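Local coordinates for uncharacterized protein Rv2277c (Mycobacterium tuberculosis, PDB 5VUG), which is uncharacterised but has a TIM-barrel glycerophosphodiester phosphodiesterase domain and so probably hydrolyses phosphoric diesters, at residues Leu44-Ser49 and Ser136-Val141; Ala233-Phe238 and Met244-Phe249. One frame throughout, in Å; residues are numbered along the deposited sequence.

How the interactions relate
Both contacts set a helix against a strand of the same TIM barrel, and they follow one another along the chain. From the N terminus, strand 41-48 comes first; interaction 1 closes when helix 134-145 packs on it, spanning an 86-residue excursion that includes strands 54-56 and 121-125. Only later does interaction 2 open, joining helix 232-239 to strand 245-249 across a five-residue link. The two therefore neither nest nor cross. Their centres lie about 27 Å apart on opposite sides of the chain's centre, yet one curled sheet connects them, running from strand 41-48 through 12-16 and 267-270 to 245-249.

Interaction 1 of 2, residues Leu44-Ser49 and Ser136-Val141; sequences LTVQVS and SAVAQV
V46 and V48 of the barrel strand 41-48 meet V138 and A137 of helix 134-145, a clear example of the helix-on-strand layer of a TIM barrel. This helix is the crossover between the parallel strands 121-125 and 151-154, and it leans back on the strand that pairs with 121-125 on its other side. V46 can be followed outward from the backbone. Its CB is directed toward the helix and carries two methyls with different tasks. CG1, anti to the backbone N (chi1 -169°), reaches furthest across and touches V138 CG2 at 3.8 Å; CG2, anti to the carbonyl carbon, stays further from V138. On the helix the choice of methyl is reversed: V138 has CG1 anti to its backbone N, and the touching branch is CG2, which lies beside that N. The two side chains cross at a slant, methyl against methyl. Two residues further along the strand, V48 repeats the approach more loosely, with its CG2 4.1 Å from A137 CB. The contact is thin, burying 106 Å² in all, and P54 of strand 54-56 thickens it, since V46, A137 and V141 all touch that proline. Between V46 and V48, Q47 turns its CB away from the helix, and its NE2 hydrogen-bonds to the backbone oxygens of Y57 and P59. Within the helix, Q140 NE2 reaches back one turn to S136 OG at 2.9 Å, with OG lying only 6° out of the amide plane.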
ATOM      1  N   LEU A  44     -14.334 -24.951   2.466  1.00  7.39           N
ATOM      2  CA  LEU A  44     -14.090 -25.985   1.469  1.00  8.72           C
ATOM      3  C   LEU A  44     -13.854 -25.330   0.115  1.00  8.04           C
ATOM      4  O   LEU A  44     -14.512 -24.336  -0.218  1.00  9.42           O
ATOM      5  CB  LEU A  44     -15.310 -26.911   1.374  1.00  8.19           C
ATOM      6  CG  LEU A  44     -15.767 -27.589   2.674  1.00  9.52           C
ATOM      7  CD1 LEU A  44     -17.096 -28.296   2.484  1.00 10.96           C
ATOM      8  CD2 LEU A  44     -14.683 -28.552   3.199  1.00  9.70           C
ATOM      9  N   THR A  45     -12.939 -25.885  -0.684  1.00  8.75           N
ATOM     10  CA  THR A  45     -12.636 -25.320  -1.997  1.00  7.99           C
ATOM     11  C   THR A  45     -13.356 -26.143  -3.057  1.00  8.88           C
ATOM     12  O   THR A  45     -13.230 -27.369  -3.072  1.00 10.16           O
ATOM     13  CB  THR A  45     -11.133 -25.341  -2.300  1.00  7.90           C
ATOM     14  OG1 THR A  45     -10.379 -25.119  -1.105  1.00  9.91           O
ATOM     15  CG2 THR A  45     -10.814 -24.261  -3.322  1.00 10.26           C
ATOM     16  N   VAL A  46     -14.092 -25.474  -3.949  1.00  9.81           N
ATOM     17  CA  VAL A  46     -15.026 -26.146  -4.853  1.00  9.59           C
ATOM     18  C   VAL A  46     -14.635 -25.888  -6.309  1.00 10.12           C
ATOM     19  O   VAL A  46     -14.364 -24.744  -6.699  1.00 11.15           O
ATOM     20  CB  VAL A  46     -16.481 -25.717  -4.589  1.00 10.11           C
ATOM     21  CG1 VAL A  46     -17.438 -26.623  -5.352  1.00 10.90           C
ATOM     22  CG2 VAL A  46     -16.776 -25.737  -3.081  1.00 10.05           C
ATOM     23  N   GLN A  47     -14.591 -26.960  -7.100  1.00 10.21           N
ATOM     24  CA  GLN A  47     -14.440 -26.914  -8.555  1.00 10.75           C
ATOM     25  C   GLN A  47     -15.514 -27.816  -9.158  1.00 11.71           C
ATOM     26  O   GLN A  47     -16.290 -28.442  -8.435  1.00 15.40           O
ATOM     27  CB  GLN A  47     -13.005 -27.271  -8.991  1.00 10.11           C
ATOM     28  CG  GLN A  47     -11.957 -26.295  -8.434  1.00 11.80           C
ATOM     29  CD  GLN A  47     -10.582 -26.502  -9.043  1.00 12.55           C
ATOM     30  OE1 GLN A  47     -10.423 -26.443 -10.264  1.00 15.45           O
ATOM     31  NE2 GLN A  47      -9.581 -26.739  -8.199  1.00 12.15           N
ATOM     32  N   VAL A  48     -15.614 -27.864 -10.482  1.00 13.61           N
ATOM     33  CA  VAL A  48     -16.678 -28.625 -11.128  1.00 13.18           C
ATOM     34  C   VAL A  48     -16.099 -29.616 -12.137  1.00 14.15           C
ATOM     35  O   VAL A  48     -15.165 -29.300 -12.887  1.00 14.45           O
ATOM     36  CB  VAL A  48     -17.769 -27.709 -11.741  1.00 11.86           C
ATOM     37  CG1 VAL A  48     -17.213 -26.826 -12.877  1.00 14.51           C
ATOM     38  CG2 VAL A  48     -18.956 -28.529 -12.221  1.00 13.95           C
ATOM     39  N   SER A  49     -16.646 -30.828 -12.137  1.00 13.13           N
ATOM     40  CA  SER A  49     -16.238 -31.861 -13.077  1.00 13.80           C
ATOM     41  C   SER A  49     -16.649 -31.492 -14.505  1.00 13.33           C
ATOM     42  O   SER A  49     -17.466 -30.589 -14.741  1.00 13.49           O
ATOM     43  CB  SER A  49     -16.910 -33.182 -12.707  1.00 14.34           C
ATOM     44  OG  SER A  49     -18.305 -33.123 -12.983  1.00 13.60           O
ATOM     45  N   SER A 136     -23.382 -21.863 -11.291  1.00 11.00           N
ATOM     46  CA  SER A 136     -24.705 -22.470 -11.437  1.00 11.05           C
ATOM     47  C   SER A 136     -24.746 -23.879 -10.850  1.00 11.45           C
ATOM     48  O   SER A 136     -25.722 -24.260 -10.185  1.00 11.50           O
ATOM     49  CB  SER A 136     -25.108 -22.502 -12.913  1.00 12.44           C
ATOM     50  OG  SER A 136     -26.389 -23.103 -13.071  1.00 14.99           O
ATOM     51  N   ALA A 137     -23.710 -24.679 -11.111  1.00 11.32           N
ATOM     52  CA  ALA A 137     -23.683 -26.039 -10.586  1.00 10.56           C
ATOM     53  C   ALA A 137     -23.694 -26.037  -9.063  1.00 10.99           C
ATOM     54  O   ALA A 137     -24.383 -26.857  -8.435  1.00 12.09           O
ATOM     55  CB  ALA A 137     -22.465 -26.788 -11.134  1.00 11.16           C
ATOM     56  N   VAL A 138     -22.963 -25.103  -8.452  1.00 10.46           N
ATOM     57  CA  VAL A 138     -22.959 -25.011  -6.995  1.00 10.70           C
ATOM     58  C   VAL A 138     -24.323 -24.575  -6.481  1.00 11.57           C
ATOM     59  O   VAL A 138     -24.846 -25.149  -5.515  1.00 11.66           O
ATOM     60  CB  VAL A 138     -21.829 -24.087  -6.501  1.00  8.99           C
ATOM     61  CG1 VAL A 138     -22.016 -23.765  -4.994  1.00 10.25           C
ATOM     62  CG2 VAL A 138     -20.459 -24.744  -6.727  1.00 11.40           C
ATOM     63  N   ALA A 139     -24.922 -23.563  -7.121  1.00 12.08           N
ATOM     64  CA  ALA A 139     -26.251 -23.110  -6.728  1.00 11.44           C
ATOM     65  C   ALA A 139     -27.256 -24.254  -6.769  1.00 13.98           C
ATOM     66  O   ALA A 139     -28.083 -24.393  -5.861  1.00 14.55           O
ATOM     67  CB  ALA A 139     -26.704 -21.950  -7.621  1.00 12.72           C
ATOM     68  N   GLN A 140     -27.188 -25.095  -7.803  1.00 12.92           N
ATOM     69  CA  GLN A 140     -28.143 -26.190  -7.930  1.00 11.68           C
ATOM     70  C   GLN A 140     -27.990 -27.206  -6.805  1.00 12.29           C
ATOM     71  O   GLN A 140     -28.996 -27.672  -6.252  1.00 15.86           O
ATOM     72  CB  GLN A 140     -28.013 -26.842  -9.301  1.00 12.22           C
ATOM     73  CG  GLN A 140     -28.537 -25.955 -10.419  1.00 15.16           C
ATOM     74  CD  GLN A 140     -28.259 -26.532 -11.786  1.00 15.67           C
ATOM     75  OE1 GLN A 140     -28.675 -27.654 -12.096  1.00 18.53           O
ATOM     76  NE2 GLN A 140     -27.538 -25.778 -12.610  1.00 15.65           N
ATOM     77  N   VAL A 141     -26.748 -27.559  -6.446  1.00 12.52           N
ATOM     78  CA  VAL A 141     -26.535 -28.458  -5.310  1.00 11.55           C
ATOM     79  C   VAL A 141     -27.064 -27.832  -4.027  1.00 14.18           C
ATOM     80  O   VAL A 141     -27.753 -28.484  -3.237  1.00 13.75           O
ATOM     81  CB  VAL A 141     -25.049 -28.837  -5.165  1.00 12.27           C
ATOM     82  CG1 VAL A 141     -24.825 -29.564  -3.828  1.00 15.76           C
ATOM     83  CG2 VAL A 141     -24.595 -29.713  -6.317  1.00 12.58           C
TER

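Interaction 2 of 2, residues Ala233-Phe238 and Met244-Phe249; sequences ASVDCF and MKVMGF
F238, near the end of helix 232-239, lays the CD2 side of its ring against M244, just before strand 245-249, and V246, the second residue of that strand. This is a helix and the strand that follows it packed together in an alpha/beta barrel. The F238 torsion (chi1 -86°) sets CG anti to the carbonyl carbon and brings CB and CD2 to V246, whose CG1 lies 3.7 Å from CD2. V246 divides its two methyls between two helix residues: with chi1 at -67°, CG1 serves F238 while CG2 turns to V235 CG1, a looser contact at 4.3 Å. M244, present as selenomethionine, bends at chi3 (85°) and sets SE 3.9 Å from F238 CD2. SE approaches the ring obliquely, 4.9 Å from its centroid, in a Met-aromatic contact. Nearer the backbone, M244 CB packs on the carbonyl oxygen of F238 at 3.3 Å. That oxygen is hydrogen-bonded to S242 OG, which also bonds M244 N, so a single serine hydroxyl bridges the short link. Elsewhere F238 meets R182 in a cation-pi contact and W230 edge-to-face, while the neighbouring C237 is disulfide-bonded to C192. Across the two segments the side-chain contacts are apolar apart from the oblique selenium-aromatic one, so their fit probably rests on shape and torsion more than on directional bonds.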
ATOM      1  N   ALA A 233      -9.964  -0.716  15.449  1.00 19.78           N
ATOM      2  CA  ALA A 233     -10.609   0.323  14.651  1.00 16.43           C
ATOM      3  C   ALA A 233     -11.204  -0.236  13.365  1.00 16.11           C
ATOM      4  O   ALA A 233     -12.329   0.113  12.994  1.00 16.42           O
ATOM      5  CB  ALA A 233      -9.622   1.447  14.346  1.00 19.46           C
ATOM      6  N   SER A 234     -10.465  -1.095  12.661  1.00 15.04           N
ATOM      7  CA  SER A 234     -10.995  -1.605  11.403  1.00 14.00           C
ATOM      8  C   SER A 234     -12.122  -2.608  11.625  1.00 13.81           C
ATOM      9  O   SER A 234     -13.072  -2.644  10.836  1.00 15.07           O
ATOM     10  CB  SER A 234      -9.883  -2.159  10.507  1.00 13.19           C
ATOM     11  OG  SER A 234      -9.265  -3.296  11.066  1.00 13.13           O
ATOM     12  N   VAL A 235     -12.055  -3.413  12.689  1.00 14.82           N
ATOM     13  CA  VAL A 235     -13.179  -4.297  12.999  1.00 16.05           C
ATOM     14  C   VAL A 235     -14.436  -3.475  13.260  1.00 15.30           C
ATOM     15  O   VAL A 235     -15.514  -3.762  12.726  1.00 17.13           O
ATOM     16  CB  VAL A 235     -12.842  -5.230  14.177  1.00 16.39           C
ATOM     17  CG1 VAL A 235     -14.086  -5.988  14.625  1.00 18.34           C
ATOM     18  CG2 VAL A 235     -11.746  -6.206  13.781  1.00 16.40           C
ATOM     19  N   ASP A 236     -14.307  -2.420  14.071  1.00 17.70           N
ATOM     20  CA  ASP A 236     -15.451  -1.562  14.360  1.00 19.59           C
ATOM     21  C   ASP A 236     -15.999  -0.910  13.097  1.00 19.08           C
ATOM     22  O   ASP A 236     -17.219  -0.778  12.939  1.00 19.57           O
ATOM     23  CB  ASP A 236     -15.074  -0.500  15.390  1.00 24.03           C
ATOM     24  CG  ASP A 236     -16.167   0.551  15.571  1.00 35.14           C
ATOM     25  OD1 ASP A 236     -16.158   1.576  14.846  1.00 37.14           O
ATOM     26  OD2 ASP A 236     -17.053   0.340  16.426  1.00 39.25           O
ATOM     27  N   CYS A 237     -15.116  -0.466  12.198  1.00 17.69           N
ATOM     28  CA  CYS A 237     -15.570   0.081  10.920  1.00 17.19           C
ATOM     29  C   CYS A 237     -16.442  -0.924  10.167  1.00 18.19           C
ATOM     30  O   CYS A 237     -17.526  -0.581   9.676  1.00 18.01           O
ATOM     31  CB  CYS A 237     -14.367   0.520  10.080  1.00 16.43           C
ATOM     32  SG  CYS A 237     -14.670   0.659   8.297  1.00 20.37           S
ATOM     33  N   PHE A 238     -15.993  -2.181  10.080  1.00 15.25           N
ATOM     34  CA  PHE A 238     -16.766  -3.188   9.352  1.00 14.84           C
ATOM     35  C   PHE A 238     -18.095  -3.487  10.039  1.00 16.56           C
ATOM     36  O   PHE A 238     -19.130  -3.608   9.372  1.00 16.59           O
ATOM     37  CB  PHE A 238     -15.957  -4.482   9.208  1.00 13.62           C
ATOM     38  CG  PHE A 238     -15.040  -4.506   8.009  1.00 11.57           C
ATOM     39  CD1 PHE A 238     -13.956  -3.642   7.926  1.00 11.59           C
ATOM     40  CD2 PHE A 238     -15.259  -5.402   6.969  1.00 12.44           C
ATOM     41  CE1 PHE A 238     -13.111  -3.676   6.820  1.00 12.50           C
ATOM     42  CE2 PHE A 238     -14.420  -5.444   5.865  1.00 13.13           C
ATOM     43  CZ  PHE A 238     -13.350  -4.579   5.787  1.00 12.75           C
HETATM   44  N   MSE A 244     -22.265  -6.824   9.648  1.00 16.76           N
HETATM   45  CA  MSE A 244     -21.177  -7.543   8.989  1.00 14.13           C
HETATM   46  C   MSE A 244     -20.505  -8.509   9.958  1.00 12.14           C
HETATM   47  O   MSE A 244     -20.447  -8.265  11.164  1.00 14.76           O
HETATM   48  CB  MSE A 244     -20.105  -6.593   8.442  1.00 14.11           C
HETATM   49  CG  MSE A 244     -20.546  -5.731   7.263  1.00 14.93           C
HETATM   50 SE   MSE A 244     -19.020  -5.050   6.225  0.82 19.28          SE
HETATM   51  CE  MSE A 244     -18.722  -6.565   5.042  1.00 15.63           C
ATOM     52  N   LYS A 245     -19.981  -9.603   9.413  1.00 11.38           N
ATOM     53  CA  LYS A 245     -19.181 -10.562  10.161  1.00 11.48           C
ATOM     54  C   LYS A 245     -17.817 -10.642   9.496  1.00 10.82           C
ATOM     55  O   LYS A 245     -17.722 -10.597   8.267  1.00 12.09           O
ATOM     56  CB  LYS A 245     -19.860 -11.940  10.173  1.00 13.86           C
ATOM     57  CG  LYS A 245     -21.234 -11.923  10.840  1.00 17.13           C
ATOM     58  CD  LYS A 245     -21.955 -13.245  10.674  1.00 22.78           C
ATOM     59  CE  LYS A 245     -23.299 -13.233  11.407  1.00 31.01           C
ATOM     60  NZ  LYS A 245     -23.989 -14.555  11.378  1.00 35.97           N
ATOM     61  N   VAL A 246     -16.755 -10.706  10.301  1.00 11.37           N
ATOM     62  CA  VAL A 246     -15.392 -10.611   9.781  1.00 10.16           C
ATOM     63  C   VAL A 246     -14.576 -11.825  10.204  1.00 10.62           C
ATOM     64  O   VAL A 246     -14.619 -12.258  11.364  1.00 11.24           O
ATOM     65  CB  VAL A 246     -14.689  -9.280  10.141  1.00 10.62           C
ATOM     66  CG1 VAL A 246     -15.373  -8.109   9.420  1.00 13.00           C
ATOM     67  CG2 VAL A 246     -14.668  -9.048  11.648  1.00 13.73           C
HETATM   68  N   MSE A 247     -13.834 -12.374   9.247  1.00 10.01           N
HETATM   69  CA  MSE A 247     -12.972 -13.529   9.482  1.00  9.51           C
HETATM   70  C   MSE A 247     -11.513 -13.201   9.228  1.00  9.92           C
HETATM   71  O   MSE A 247     -11.170 -12.563   8.217  1.00 11.53           O
HETATM   72  CB  MSE A 247     -13.391 -14.696   8.580  1.00 11.85           C
HETATM   73  CG  MSE A 247     -12.582 -15.992   8.822  1.00 10.89           C
HETATM   74 SE   MSE A 247     -13.149 -17.450   7.640  0.80 15.34          SE
HETATM   75  CE  MSE A 247     -15.065 -17.338   7.903  1.00 12.14           C
ATOM     76  N   GLY A 248     -10.647 -13.630  10.145  1.00  9.58           N
ATOM     77  CA  GLY A 248      -9.218 -13.530   9.915  1.00 10.12           C
ATOM     78  C   GLY A 248      -8.715 -14.757   9.182  1.00 11.09           C
ATOM     79  O   GLY A 248      -8.967 -15.881   9.628  1.00 10.98           O
ATOM     80  N   PHE A 249      -8.051 -14.570   8.044  1.00 10.74           N
ATOM     81  CA  PHE A 249      -7.485 -15.693   7.307  1.00 10.15           C
ATOM     82  C   PHE A 249      -6.069 -15.979   7.813  1.00 10.85           C
ATOM     83  O   PHE A 249      -5.396 -15.115   8.383  1.00 11.25           O
ATOM     84  CB  PHE A 249      -7.393 -15.374   5.808  1.00  8.47           C
ATOM     85  CG  PHE A 249      -8.728 -15.148   5.124  1.00 10.32           C
ATOM     86  CD1 PHE A 249      -9.915 -15.629   5.665  1.00 12.54           C
ATOM     87  CD2 PHE A 249      -8.774 -14.494   3.896  1.00  9.23           C
ATOM     88  CE1 PHE A 249     -11.131 -15.441   5.001  1.00 10.40           C
ATOM     89  CE2 PHE A 249      -9.980 -14.290   3.235  1.00  9.69           C
ATOM     90  CZ  PHE A 249     -11.157 -14.772   3.788  1.00 10.82           C
TER